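Local structure of ubiquitin-conjugating enzyme E2, putative (Plasmodium falciparum, 2Q0V) at residues N111-H114 / I115-N118; E126-L129 / I130-Q134. The protein probably takes part in ubiquitin conjugation, as a member of the E2 family with a domain of the UBE2V-like variant type. One frame throughout, in Å; residues are numbered along the deposited sequence.

Both contacts belong to the ubiquitin-conjugating (UBC) fold, with centres about 12 Å apart. Contact 1 comes first along the chain, after strand 90-93, and is the entry into and the turn of the short helix 114-117; contact 2 follows as a stretch of helix 125-135. The two touch through apolar side chains: Ile-115 CD1 lies 3.5 Å from Ile-128 CG1, and Leu-113 CD2 lies 4.0 Å from Leu-132 CD2. Helix 114-117 thus packs on helix 125-135, which also meets strands of the antiparallel sheet. Centre to centre, contact 1 lies about 13 Å and contact 2 about 6 Å from the middle of the chain, so contact 1 is the outer layer.

Contact 1 of 2, residues N111-H114 / I115-N118; sequences NNLH and ILKN. With PO4 (phosphate ion), chain B.
His-114, at the start of the short helix 114-117 of the UBC fold, and Asn-118, just past its end, meet one turn apart, with Leu-113 as the N-cap residue. Their side chains cross at about a right angle: Asn-118 CB stands over one face of the imidazole, 4.2 Å from the centroid, a CH-pi contact displaced toward the rim. The amide is turned 55° from the ring plane. Asn-118 OD1 comes within 3.1 Å of His-114 ND1, but the angle is too poor for a hydrogen bond. CG2 of Ile-115 meets the ring at its edge, in plane, so the imidazole is bordered on face and edge by the turn that carries it.

Leu-113 CD2 reaches Leu-116 CD1 at 3.8 Å, the two leucines crossing at a slant on the buried side, where Leu-116 also touches Val-108. Leu-113 also touches Glu-135 and Ile-115 touches Ser-131, packing the turn against helix 125-135. Leu-113 O accepts a nearly straight bond from Lys-117 N (2.9 Å, 171°) and a weak one from Leu-116 N. Asn-118 N closes the turn on His-114 O at 2.8 Å; Asn-118 itself is the first residue to leave helical geometry.

On the exposed side Asn-111 and Lys-117 cross at about a right angle, Asn-111 OD1 lying 3.5 Å from Lys-117 CG. With CG anti to the backbone N (chi1 -166°) and an extended chain beyond, the lysine runs past Asn-111 to a phosphate ion, probably from the crystallisation liquor. There Lys-117 NZ donates a hydrogen bond to phosphate O3 at 2.7 Å.

Contact 2 of 2, residues E126-L129 / I130-Q134; sequences ETIL and ISLRQ
Ser-131 joins Thr-127 by two hydrogen bonds to one acceptor, the carbonyl oxygen of Thr-127, within helix 125-135 of the UBC fold. Ser-131 N reaches that oxygen at 2.8 Å and Ser-131 OG reaches it at 2.9 Å, from opposite faces of the carbonyl plane, with tilts of 33° and 29°. With chi1 at -77°, OG lies anti to the carbonyl carbon and beside the backbone N, on the side where Thr-127 O of the preceding turn is within its reach.

The other main-chain bonds follow the regular i to i+4 alpha-helical pattern. Ile-130 N lies 2.8 Å from Glu-126 O, Leu-132 N lies 2.9 Å from Ile-128 O, and Arg-133 N lies 3.0 Å from Leu-129 O.

Apolar packing repeats the same spacing. Ile-128 and Leu-132 lie side by side and point the same way, CG2 of the isoleucine 4.0 Å from CD1 of the leucine. Glu-126 offers its aliphatic part to Ile-130, CG to CD1 3.7 Å, while its carboxylate makes a salt bridge with Arg-32 of helix 22-34.

Arg-133 NH2 donates a hydrogen bond to Phe-62 O at the end of strand 56-62. On the sheet side Leu-129 touches Val-42 and Phe-44 of strand 42-46 and Cys-59 of strand 56-62, whereas Thr-127 meets Ile-115 of helix 114-117.

Contact 1 of 2, residues N111-H114 / I115-N118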
loop_
_atom_site.group_PDB
_atom_site.type_symbol
_atom_site.label_atom_id
_atom_site.label_comp_id
_atom_site.label_asym_id
_atom_site.label_seq_id
_atom_site.Cartn_x
_atom_site.Cartn_y
_atom_site.Cartn_z
ATOM N N ASN A 111 -3.254 -6.420 12.311
ATOM C CA ASN A 111 -4.277 -7.381 12.704
ATOM C C ASN A 111 -5.704 -7.005 12.316
ATOM O O ASN A 111 -6.625 -7.834 12.411
ATOM C CB ASN A 111 -4.180 -7.692 14.201
ATOM C CG ASN A 111 -2.950 -8.519 14.546
ATOM O OD1 ASN A 111 -2.560 -9.423 13.792
ATOM N ND2 ASN A 111 -2.327 -8.218 15.693
ATOM N N ASN A 112 -5.875 -5.767 11.860
ATOM C CA ASN A 112 -7.153 -5.292 11.334
ATOM C C ASN A 112 -7.293 -5.292 9.801
ATOM O O ASN A 112 -8.251 -4.752 9.274
ATOM C CB ASN A 112 -7.439 -3.892 11.871
ATOM C CG ASN A 112 -7.557 -3.859 13.355
ATOM O OD1 ASN A 112 -7.215 -4.822 14.045
ATOM N ND2 ASN A 112 -8.045 -2.756 13.870
ATOM N N LEU A 113 -6.326 -5.871 9.099
ATOM C CA LEU A 113 -6.358 -5.985 7.646
ATOM C C LEU A 113 -5.928 -7.429 7.319
ATOM O O LEU A 113 -4.821 -7.843 7.704
ATOM C CB LEU A 113 -5.434 -4.933 7.001
ATOM C CG LEU A 113 -5.610 -4.601 5.507
ATOM C CD1 LEU A 113 -6.940 -3.881 5.225
ATOM C CD2 LEU A 113 -4.450 -3.814 4.914
ATOM N N HIS A 114 -6.805 -8.189 6.649
ATOM C CA HIS A 114 -6.568 -9.611 6.346
ATOM C C HIS A 114 -5.230 -9.859 5.716
ATOM O O HIS A 114 -4.465 -10.655 6.220
ATOM C CB HIS A 114 -7.646 -10.244 5.437
ATOM C CG HIS A 114 -7.267 -11.626 4.935
ATOM N ND1 HIS A 114 -7.614 -12.790 5.599
ATOM C CD2 HIS A 114 -6.515 -12.017 3.871
ATOM C CE1 HIS A 114 -7.117 -13.831 4.951
ATOM N NE2 HIS A 114 -6.443 -13.391 3.901
ATOM N N ILE A 115 -4.933 -9.189 4.609
ATOM C CA ILE A 115 -3.729 -9.533 3.868
ATOM C C ILE A 115 -2.450 -9.285 4.651
ATOM O O ILE A 115 -1.439 -9.890 4.334
ATOM C CB ILE A 115 -3.650 -8.902 2.434
ATOM C CG1 ILE A 115 -3.733 -7.383 2.485
ATOM C CG2 ILE A 115 -4.694 -9.496 1.474
ATOM C CD1 ILE A 115 -2.408 -6.785 2.206
ATOM N N LEU A 116 -2.475 -8.395 5.648
ATOM C CA LEU A 116 -1.269 -8.144 6.468
ATOM C C LEU A 116 -1.203 -9.117 7.615
ATOM O O LEU A 116 -0.142 -9.669 7.886
ATOM C CB LEU A 116 -1.194 -6.707 6.994
ATOM C CG LEU A 116 -0.952 -5.591 5.961
ATOM C CD1 LEU A 116 -1.067 -4.247 6.652
ATOM C CD2 LEU A 116 0.393 -5.722 5.225
ATOM N N LYS A 117 -2.342 -9.306 8.282
ATOM C CA LYS A 117 -2.509 -10.268 9.361
ATOM C C LYS A 117 -2.106 -11.669 8.914
ATOM O O LYS A 117 -1.224 -12.305 9.510
ATOM C CB LYS A 117 -3.972 -10.304 9.777
ATOM C CG LYS A 117 -4.207 -10.998 11.080
ATOM C CD LYS A 117 -5.661 -11.298 11.275
ATOM C CE LYS A 117 -5.760 -12.408 12.323
ATOM N NZ LYS A 117 -7.148 -12.836 12.735
ATOM N N ASN A 118 -2.755 -12.143 7.856
ATOM C CA ASN A 118 -2.468 -13.455 7.304
ATOM C C ASN A 118 -1.674 -13.282 6.055
ATOM O O ASN A 118 -2.090 -13.766 5.016
ATOM C CB ASN A 118 -3.755 -14.181 6.952
ATOM C CG ASN A 118 -4.738 -14.161 8.062
ATOM O OD1 ASN A 118 -5.818 -13.578 7.938
ATOM N ND2 ASN A 118 -4.365 -14.768 9.192
HETATM P P PO4 B . -8.821 -14.522 10.336
HETATM O O1 PO4 B . -9.869 -13.955 11.267
HETATM O O2 PO4 B . -8.457 -13.480 9.295
HETATM O O3 PO4 B . -7.580 -14.913 11.107
HETATM O O4 PO4 B . -9.377 -15.764 9.684
#

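Contact 2 of 2, residues E126-L129 / I130-Q134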
loop_
_atom_site.group_PDB
_atom_site.type_symbol
_atom_site.label_atom_id
_atom_site.label_comp_id
_atom_site.label_asym_id
_atom_site.label_seq_id
_atom_site.Cartn_x
_atom_site.Cartn_y
_atom_site.Cartn_z
ATOM N N GLU A 126 0.894 -3.790 -4.523
ATOM C CA GLU A 126 -0.398 -3.569 -5.152
ATOM C C GLU A 126 -1.579 -4.187 -4.376
ATOM O O GLU A 126 -2.573 -3.491 -4.124
ATOM C CB GLU A 126 -0.358 -4.008 -6.608
ATOM C CG GLU A 126 -1.678 -3.994 -7.346
ATOM C CD GLU A 126 -1.527 -4.345 -8.846
ATOM O OE1 GLU A 126 -0.362 -4.496 -9.337
ATOM O OE2 GLU A 126 -2.582 -4.471 -9.532
ATOM N N THR A 127 -1.451 -5.446 -3.956
ATOM C CA THR A 127 -2.474 -6.095 -3.091
ATOM C C THR A 127 -2.862 -5.250 -1.877
ATOM O O THR A 127 -4.037 -5.200 -1.490
ATOM C CB THR A 127 -2.015 -7.493 -2.552
ATOM O OG1 THR A 127 -1.377 -8.224 -3.597
ATOM C CG2 THR A 127 -3.186 -8.303 -2.081
ATOM N N ILE A 128 -1.858 -4.632 -1.262
ATOM C CA ILE A 128 -2.059 -3.807 -0.078
ATOM C C ILE A 128 -2.863 -2.559 -0.468
ATOM O O ILE A 128 -3.870 -2.256 0.129
ATOM C CB ILE A 128 -0.702 -3.401 0.548
ATOM C CG1 ILE A 128 0.072 -4.646 1.046
ATOM C CG2 ILE A 128 -0.916 -2.303 1.637
ATOM C CD1 ILE A 128 1.567 -4.349 1.404
ATOM N N LEU A 129 -2.429 -1.889 -1.521
ATOM C CA LEU A 129 -3.098 -0.695 -2.009
ATOM C C LEU A 129 -4.545 -0.983 -2.366
ATOM O O LEU A 129 -5.423 -0.320 -1.841
ATOM C CB LEU A 129 -2.291 -0.042 -3.138
ATOM C CG LEU A 129 -0.895 0.393 -2.655
ATOM C CD1 LEU A 129 -0.014 0.940 -3.773
ATOM C CD2 LEU A 129 -0.925 1.324 -1.390
ATOM N N ILE A 130 -4.784 -2.013 -3.182
ATOM C CA ILE A 130 -6.116 -2.563 -3.456
ATOM C C ILE A 130 -6.944 -2.897 -2.224
ATOM O O ILE A 130 -8.103 -2.543 -2.120
ATOM C CB ILE A 130 -6.016 -3.824 -4.326
ATOM C CG1 ILE A 130 -5.449 -3.473 -5.693
ATOM C CG2 ILE A 130 -7.422 -4.520 -4.489
ATOM C CD1 ILE A 130 -5.247 -4.774 -6.617
ATOM N N SER A 131 -6.335 -3.572 -1.271
ATOM C CA SER A 131 -7.004 -3.890 -0.006
ATOM C C SER A 131 -7.439 -2.693 0.790
ATOM O O SER A 131 -8.488 -2.733 1.425
ATOM C CB SER A 131 -6.116 -4.772 0.852
ATOM O OG SER A 131 -6.182 -6.066 0.327
ATOM N N LEU A 132 -6.609 -1.655 0.788
ATOM C CA LEU A 132 -6.925 -0.407 1.472
ATOM C C LEU A 132 -8.061 0.347 0.790
ATOM O O LEU A 132 -8.953 0.870 1.460
ATOM C CB LEU A 132 -5.669 0.459 1.620
ATOM C CG LEU A 132 -4.644 -0.057 2.661
ATOM C CD1 LEU A 132 -3.325 0.766 2.569
ATOM C CD2 LEU A 132 -5.220 -0.020 4.059
ATOM N N ARG A 133 -8.077 0.342 -0.539
ATOM C CA ARG A 133 -9.182 0.957 -1.230
ATOM C C ARG A 133 -10.502 0.201 -1.009
ATOM O O ARG A 133 -11.551 0.812 -0.990
ATOM C CB ARG A 133 -8.880 1.085 -2.711
ATOM C CG ARG A 133 -9.281 2.396 -3.234
ATOM C CD ARG A 133 -8.442 2.829 -4.421
ATOM N NE ARG A 133 -9.141 2.440 -5.625
ATOM C CZ ARG A 133 -10.270 2.979 -6.077
ATOM N NH1 ARG A 133 -10.804 2.488 -7.175
ATOM N NH2 ARG A 133 -10.850 3.991 -5.469
ATOM N N GLN A 134 -10.442 -1.116 -0.813
ATOM C CA GLN A 134 -11.650 -1.905 -0.556
ATOM C C GLN A 134 -12.184 -1.737 0.839
ATOM O O GLN A 134 -13.389 -1.737 1.046
ATOM C CB GLN A 134 -11.418 -3.369 -0.891
ATOM C CG GLN A 134 -11.276 -3.540 -2.426
ATOM C CD GLN A 134 -12.624 -3.704 -3.128
ATOM O OE1 GLN A 134 -13.575 -4.272 -2.569
ATOM N NE2 GLN A 134 -12.701 -3.242 -4.343
#